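Local coordinates for NADH oxidoreductase (Mesorhizobium loti, PDB 3PI7), which probably binds NADPH and acts as an oxidoreductase on NAD(P)H, as a putative NADPH:quinone reductase with GroES-like and Rossmann folds, at residues Ile42-Val56 against Trp117-Cys131. Numbering follows the deposited sequence.
Sequences IAVPAPGPSQVLIKV and WGSWAEYAVAEAAAC
Gln-51 and Glu-127 are a non-hydrogen-bonded pair at one end of antiparallel strands 51-56 and 123-127; their side chains diverge, but the bent Glu-127 chain brings its carboxylate back to the glutamine, which shows how one side chain can serve several neighbours. Its CB meets Ala-126 O and Val-125 CG1, and its CG lies near Glu-127 OE2. With CG anti to the carbonyl carbon (chi1 -58°) and the chain extended beyond it, the amide lies against Val-125 CG1; there OE1 accepts the Gly-48 N-H, N to OE1 being 2.7 Å, and adds to the Gln-51 N to Gly-48 O bond of the type I turn, while NE2 gives a long bond of 3.3 Å to Glu-127 OE2, meeting it from above the carboxylate plane. The other oxygen, OE1 of Glu-127, takes the Ser-50 OG hydroxyl on its syn lone pair at 2.6 Å, so both oxygens are engaged. Further along, Pro-45 CB stands over one face of the Trp-117 indole, 3.6 Å from the five-membered ring centroid in a CH-pi contact, and Ile-42 CD1 reaches the ring edge at CZ3. Replacing Trp-117 with an alanine would probably leave Pro-45 without its aromatic platform and Ile-42 CD1 without its edge partner. Antiparallel backbone bonds join the strands, with an N-H...O angle of 176° from Ile-54 N to Ala-124 O. Ile-54, Val-56 and Ala-124 pack on Phe-110 of strand 107-111, within the mixed beta-sheet of the GroES-like fold found in the medium-chain dehydrogenase/reductase superfamily.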
loop_
_atom_site.group_PDB
_atom_site.type_symbol
_atom_site.label_atom_id
_atom_site.label_comp_id
_atom_site.label_asym_id
_atom_site.label_seq_id
_atom_site.Cartn_x
_atom_site.Cartn_y
_atom_site.Cartn_z
ATOM N N ILE A 42 -15.115 -12.938 -39.753
ATOM C CA ILE A 42 -13.791 -12.423 -40.073
ATOM C C ILE A 42 -12.873 -13.569 -40.458
ATOM O O ILE A 42 -13.178 -14.718 -40.187
ATOM C CB ILE A 42 -13.190 -11.611 -38.874
ATOM C CG1 ILE A 42 -13.035 -12.457 -37.600
ATOM C CG2 ILE A 42 -13.991 -10.321 -38.587
ATOM C CD1 ILE A 42 -11.940 -11.868 -36.640
ATOM N N ALA A 43 -11.729 -13.242 -41.045
ATOM C CA ALA A 43 -10.741 -14.239 -41.398
ATOM C C ALA A 43 -10.183 -14.916 -40.158
ATOM O O ALA A 43 -10.000 -14.291 -39.105
ATOM C CB ALA A 43 -9.607 -13.584 -42.185
ATOM N N VAL A 44 -9.955 -16.228 -40.276
ATOM C CA VAL A 44 -9.345 -16.991 -39.210
ATOM C C VAL A 44 -7.866 -16.560 -39.147
ATOM O O VAL A 44 -7.186 -16.539 -40.170
ATOM C CB VAL A 44 -9.525 -18.520 -39.415
ATOM C CG1 VAL A 44 -8.693 -19.324 -38.412
ATOM C CG2 VAL A 44 -11.005 -18.903 -39.319
ATOM N N PRO A 45 -7.359 -16.172 -37.958
ATOM C CA PRO A 45 -5.956 -15.767 -37.871
ATOM C C PRO A 45 -4.986 -16.934 -38.015
ATOM O O PRO A 45 -5.362 -18.097 -37.862
ATOM C CB PRO A 45 -5.865 -15.147 -36.475
ATOM C CG PRO A 45 -6.879 -15.978 -35.663
ATOM C CD PRO A 45 -8.025 -16.127 -36.635
ATOM N N ALA A 46 -3.737 -16.602 -38.322
ATOM C CA ALA A 46 -2.633 -17.556 -38.385
ATOM C C ALA A 46 -1.785 -17.418 -37.106
ATOM O O ALA A 46 -1.466 -16.302 -36.697
ATOM C CB ALA A 46 -1.773 -17.289 -39.625
ATOM N N PRO A 47 -1.467 -18.537 -36.442
ATOM C CA PRO A 47 -0.616 -18.453 -35.239
ATOM C C PRO A 47 0.808 -18.092 -35.598
ATOM O O PRO A 47 1.312 -18.522 -36.647
ATOM C CB PRO A 47 -0.669 -19.866 -34.673
ATOM C CG PRO A 47 -0.901 -20.740 -35.863
ATOM C CD PRO A 47 -1.786 -19.937 -36.788
ATOM N N GLY A 48 1.434 -17.327 -34.722
ATOM C CA GLY A 48 2.845 -16.974 -34.844
ATOM C C GLY A 48 3.699 -18.174 -34.464
ATOM O O GLY A 48 3.172 -19.189 -34.004
ATOM N N PRO A 49 5.029 -18.067 -34.564
ATOM C CA PRO A 49 5.900 -19.242 -34.291
ATOM C C PRO A 49 5.695 -19.942 -32.939
ATOM O O PRO A 49 5.750 -21.164 -32.915
ATOM C CB PRO A 49 7.309 -18.655 -34.381
ATOM C CG PRO A 49 7.164 -17.555 -35.378
ATOM C CD PRO A 49 5.809 -16.939 -35.116
ATOM N N SER A 50 5.425 -19.199 -31.851
ATOM C CA SER A 50 5.265 -19.732 -30.491
ATOM C C SER A 50 3.800 -19.935 -30.112
ATOM O O SER A 50 3.502 -20.237 -28.953
ATOM C CB SER A 50 5.902 -18.764 -29.483
ATOM O OG SER A 50 5.252 -17.495 -29.500
ATOM N N GLN A 51 2.883 -19.763 -31.083
ATOM C CA GLN A 51 1.447 -19.789 -30.814
ATOM C C GLN A 51 0.723 -20.959 -31.435
ATOM O O GLN A 51 1.238 -21.643 -32.321
ATOM C CB GLN A 51 0.804 -18.494 -31.349
ATOM C CG GLN A 51 1.388 -17.224 -30.768
ATOM C CD GLN A 51 0.759 -15.995 -31.385
ATOM O OE1 GLN A 51 0.475 -15.930 -32.597
ATOM N NE2 GLN A 51 0.534 -14.987 -30.565
ATOM N N VAL A 52 -0.513 -21.167 -30.963
ATOM C CA VAL A 52 -1.375 -22.203 -31.458
ATOM C C VAL A 52 -2.716 -21.595 -31.810
ATOM O O VAL A 52 -3.124 -20.585 -31.222
ATOM C CB VAL A 52 -1.525 -23.376 -30.451
ATOM C CG1 VAL A 52 -0.215 -24.136 -30.310
ATOM C CG2 VAL A 52 -2.029 -22.866 -29.089
ATOM N N LEU A 53 -3.367 -22.193 -32.787
ATOM C CA LEU A 53 -4.712 -21.806 -33.205
ATOM C C LEU A 53 -5.649 -22.833 -32.625
ATOM O O LEU A 53 -5.520 -24.045 -32.903
ATOM C CB LEU A 53 -4.805 -21.788 -34.740
ATOM C CG LEU A 53 -6.140 -21.338 -35.268
ATOM C CD1 LEU A 53 -6.391 -19.842 -34.967
ATOM C CD2 LEU A 53 -6.279 -21.635 -36.722
ATOM N N ILE A 54 -6.578 -22.370 -31.816
ATOM C CA ILE A 54 -7.503 -23.263 -31.123
ATOM C C ILE A 54 -8.913 -23.147 -31.678
ATOM O O ILE A 54 -9.461 -22.036 -31.736
ATOM C CB ILE A 54 -7.495 -22.934 -29.612
ATOM C CG1 ILE A 54 -6.066 -23.048 -28.989
ATOM C CG2 ILE A 54 -8.443 -23.846 -28.856
ATOM C CD1 ILE A 54 -5.732 -21.932 -28.194
ATOM N N LYS A 55 -9.546 -24.302 -31.955
ATOM C CA LYS A 55 -10.944 -24.384 -32.313
ATOM C C LYS A 55 -11.673 -24.375 -30.998
ATOM O O LYS A 55 -11.596 -25.353 -30.260
ATOM C CB LYS A 55 -11.238 -25.666 -33.132
ATOM C CG LYS A 55 -12.689 -25.726 -33.555
ATOM C CD LYS A 55 -13.080 -27.010 -34.324
ATOM C CE LYS A 55 -14.467 -26.766 -34.908
ATOM N NZ LYS A 55 -14.757 -27.660 -36.072
ATOM N N VAL A 56 -12.325 -23.248 -30.670
ATOM C CA VAL A 56 -12.949 -23.052 -29.375
ATOM C C VAL A 56 -14.208 -23.864 -29.207
ATOM O O VAL A 56 -15.139 -23.772 -30.025
ATOM C CB VAL A 56 -13.249 -21.540 -29.128
ATOM C CG1 VAL A 56 -13.776 -21.336 -27.725
ATOM C CG2 VAL A 56 -12.008 -20.683 -29.362
ATOM N N TRP A 117 -6.397 -12.261 -30.275
ATOM C CA TRP A 117 -7.304 -13.194 -30.962
ATOM C C TRP A 117 -7.998 -13.966 -29.867
ATOM O O TRP A 117 -7.561 -15.049 -29.482
ATOM C CB TRP A 117 -6.561 -14.119 -31.937
ATOM C CG TRP A 117 -5.973 -13.354 -33.073
ATOM C CD1 TRP A 117 -4.671 -12.989 -33.228
ATOM C CD2 TRP A 117 -6.701 -12.711 -34.120
ATOM N NE1 TRP A 117 -4.527 -12.235 -34.368
ATOM C CE2 TRP A 117 -5.764 -12.016 -34.913
ATOM C CE3 TRP A 117 -8.057 -12.692 -34.496
ATOM C CZ2 TRP A 117 -6.135 -11.307 -36.050
ATOM C CZ3 TRP A 117 -8.428 -11.976 -35.627
ATOM C CH2 TRP A 117 -7.469 -11.293 -36.387
ATOM N N GLY A 118 -9.045 -13.354 -29.339
ATOM C CA GLY A 118 -9.756 -13.843 -28.169
ATOM C C GLY A 118 -10.540 -15.112 -28.298
ATOM O O GLY A 118 -10.835 -15.575 -29.400
ATOM N N SER A 119 -11.000 -15.607 -27.148
ATOM C CA SER A 119 -11.745 -16.859 -27.133
ATOM C C SER A 119 -13.220 -16.729 -27.569
ATOM O O SER A 119 -13.867 -17.755 -27.690
ATOM C CB SER A 119 -11.697 -17.456 -25.735
ATOM O OG SER A 119 -12.294 -16.583 -24.795
ATOM N N TRP A 120 -13.772 -15.522 -27.727
ATOM C CA TRP A 120 -15.198 -15.338 -28.096
ATOM C C TRP A 120 -15.292 -15.338 -29.629
ATOM O O TRP A 120 -15.645 -14.348 -30.283
ATOM C CB TRP A 120 -15.789 -14.070 -27.468
ATOM C CG TRP A 120 -15.785 -14.077 -25.970
ATOM C CD1 TRP A 120 -15.395 -15.092 -25.141
ATOM C CD2 TRP A 120 -16.162 -12.997 -25.129
ATOM N NE1 TRP A 120 -15.498 -14.701 -23.836
ATOM C CE2 TRP A 120 -15.981 -13.424 -23.792
ATOM C CE3 TRP A 120 -16.638 -11.708 -25.371
ATOM C CZ2 TRP A 120 -16.273 -12.607 -22.704
ATOM C CZ3 TRP A 120 -16.937 -10.897 -24.282
ATOM C CH2 TRP A 120 -16.709 -11.332 -22.975
ATOM N N ALA A 121 -14.909 -16.492 -30.181
ATOM C CA ALA A 121 -14.688 -16.719 -31.583
ATOM C C ALA A 121 -14.625 -18.187 -31.838
ATOM O O ALA A 121 -14.369 -18.954 -30.914
ATOM C CB ALA A 121 -13.353 -16.086 -31.966
ATOM N N GLU A 122 -14.850 -18.594 -33.077
ATOM C CA GLU A 122 -14.744 -19.998 -33.406
ATOM C C GLU A 122 -13.317 -20.516 -33.265
ATOM O O GLU A 122 -13.135 -21.696 -32.973
ATOM C CB GLU A 122 -15.282 -20.238 -34.810
ATOM C CG GLU A 122 -16.799 -20.273 -34.760
ATOM C CD GLU A 122 -17.516 -20.459 -36.080
ATOM O OE1 GLU A 122 -17.066 -19.882 -37.093
ATOM O OE2 GLU A 122 -18.617 -21.050 -36.062
ATOM N N TYR A 123 -12.329 -19.661 -33.491
ATOM C CA TYR A 123 -10.896 -19.944 -33.391
ATOM C C TYR A 123 -10.219 -18.823 -32.639
ATOM O O TYR A 123 -10.461 -17.649 -32.940
ATOM C CB TYR A 123 -10.248 -20.102 -34.792
ATOM C CG TYR A 123 -10.866 -21.251 -35.555
ATOM C CD1 TYR A 123 -12.074 -21.089 -36.240
ATOM C CD2 TYR A 123 -10.321 -22.528 -35.486
ATOM C CE1 TYR A 123 -12.736 -22.173 -36.811
ATOM C CE2 TYR A 123 -10.963 -23.617 -36.074
ATOM C CZ TYR A 123 -12.163 -23.430 -36.748
ATOM O OH TYR A 123 -12.814 -24.488 -37.302
ATOM N N ALA A 124 -9.346 -19.181 -31.695
ATOM C CA ALA A 124 -8.581 -18.205 -30.897
ATOM C C ALA A 124 -7.116 -18.497 -31.056
ATOM O O ALA A 124 -6.752 -19.586 -31.516
ATOM C CB ALA A 124 -8.986 -18.307 -29.423
ATOM N N VAL A 125 -6.271 -17.530 -30.718
ATOM C CA VAL A 125 -4.831 -17.752 -30.748
ATOM C C VAL A 125 -4.309 -17.615 -29.324
ATOM O O VAL A 125 -4.699 -16.687 -28.608
ATOM C CB VAL A 125 -4.099 -16.788 -31.724
ATOM C CG1 VAL A 125 -2.583 -16.951 -31.628
ATOM C CG2 VAL A 125 -4.573 -17.000 -33.149
ATOM N N ALA A 126 -3.459 -18.541 -28.907
ATOM C CA ALA A 126 -2.811 -18.428 -27.617
ATOM C C ALA A 126 -1.370 -18.807 -27.763
ATOM O O ALA A 126 -1.011 -19.566 -28.679
ATOM C CB ALA A 126 -3.522 -19.347 -26.588
ATOM N N GLU A 127 -0.539 -18.355 -26.836
ATOM C CA GLU A 127 0.849 -18.848 -26.754
ATOM C C GLU A 127 0.797 -20.307 -26.395
ATOM O O GLU A 127 -0.071 -20.698 -25.601
ATOM C CB GLU A 127 1.629 -18.085 -25.652
ATOM C CG GLU A 127 1.866 -16.636 -26.012
ATOM C CD GLU A 127 2.755 -16.408 -27.220
ATOM O OE1 GLU A 127 3.629 -17.259 -27.495
ATOM O OE2 GLU A 127 2.499 -15.429 -27.955
ATOM N N ALA A 128 1.718 -21.131 -26.942
ATOM C CA ALA A 128 1.761 -22.554 -26.553
ATOM C C ALA A 128 1.872 -22.659 -25.029
ATOM O O ALA A 128 1.180 -23.476 -24.380
ATOM C CB ALA A 128 2.934 -23.244 -27.230
ATOM N N ALA A 129 2.678 -21.760 -24.447
ATOM C CA ALA A 129 2.928 -21.713 -22.996
ATOM C C ALA A 129 1.702 -21.334 -22.195
ATOM O O ALA A 129 1.713 -21.485 -20.973
ATOM C CB ALA A 129 4.059 -20.732 -22.706
ATOM N N ALA A 130 0.623 -20.849 -22.858
ATOM C CA ALA A 130 -0.579 -20.428 -22.137
ATOM C C ALA A 130 -1.678 -21.494 -22.253
ATOM O O ALA A 130 -2.851 -21.225 -21.975
ATOM C CB ALA A 130 -1.060 -19.103 -22.684
ATOM N N CYS A 131 -1.289 -22.705 -22.694
ATOM C CA CYS A 131 -2.212 -23.815 -22.864
ATOM C C CYS A 131 -1.961 -24.879 -21.883
ATOM O O CYS A 131 -0.815 -25.158 -21.555
ATOM C CB CYS A 131 -2.124 -24.373 -24.276
ATOM S SG CYS A 131 -2.615 -23.191 -25.540
HETATM O O HOH W 1 4.626 -20.115 -26.084
HETATM O O HOH W 2 4.357 -14.578 -29.668
HETATM O O HOH W 3 -15.305 -23.316 -32.828
#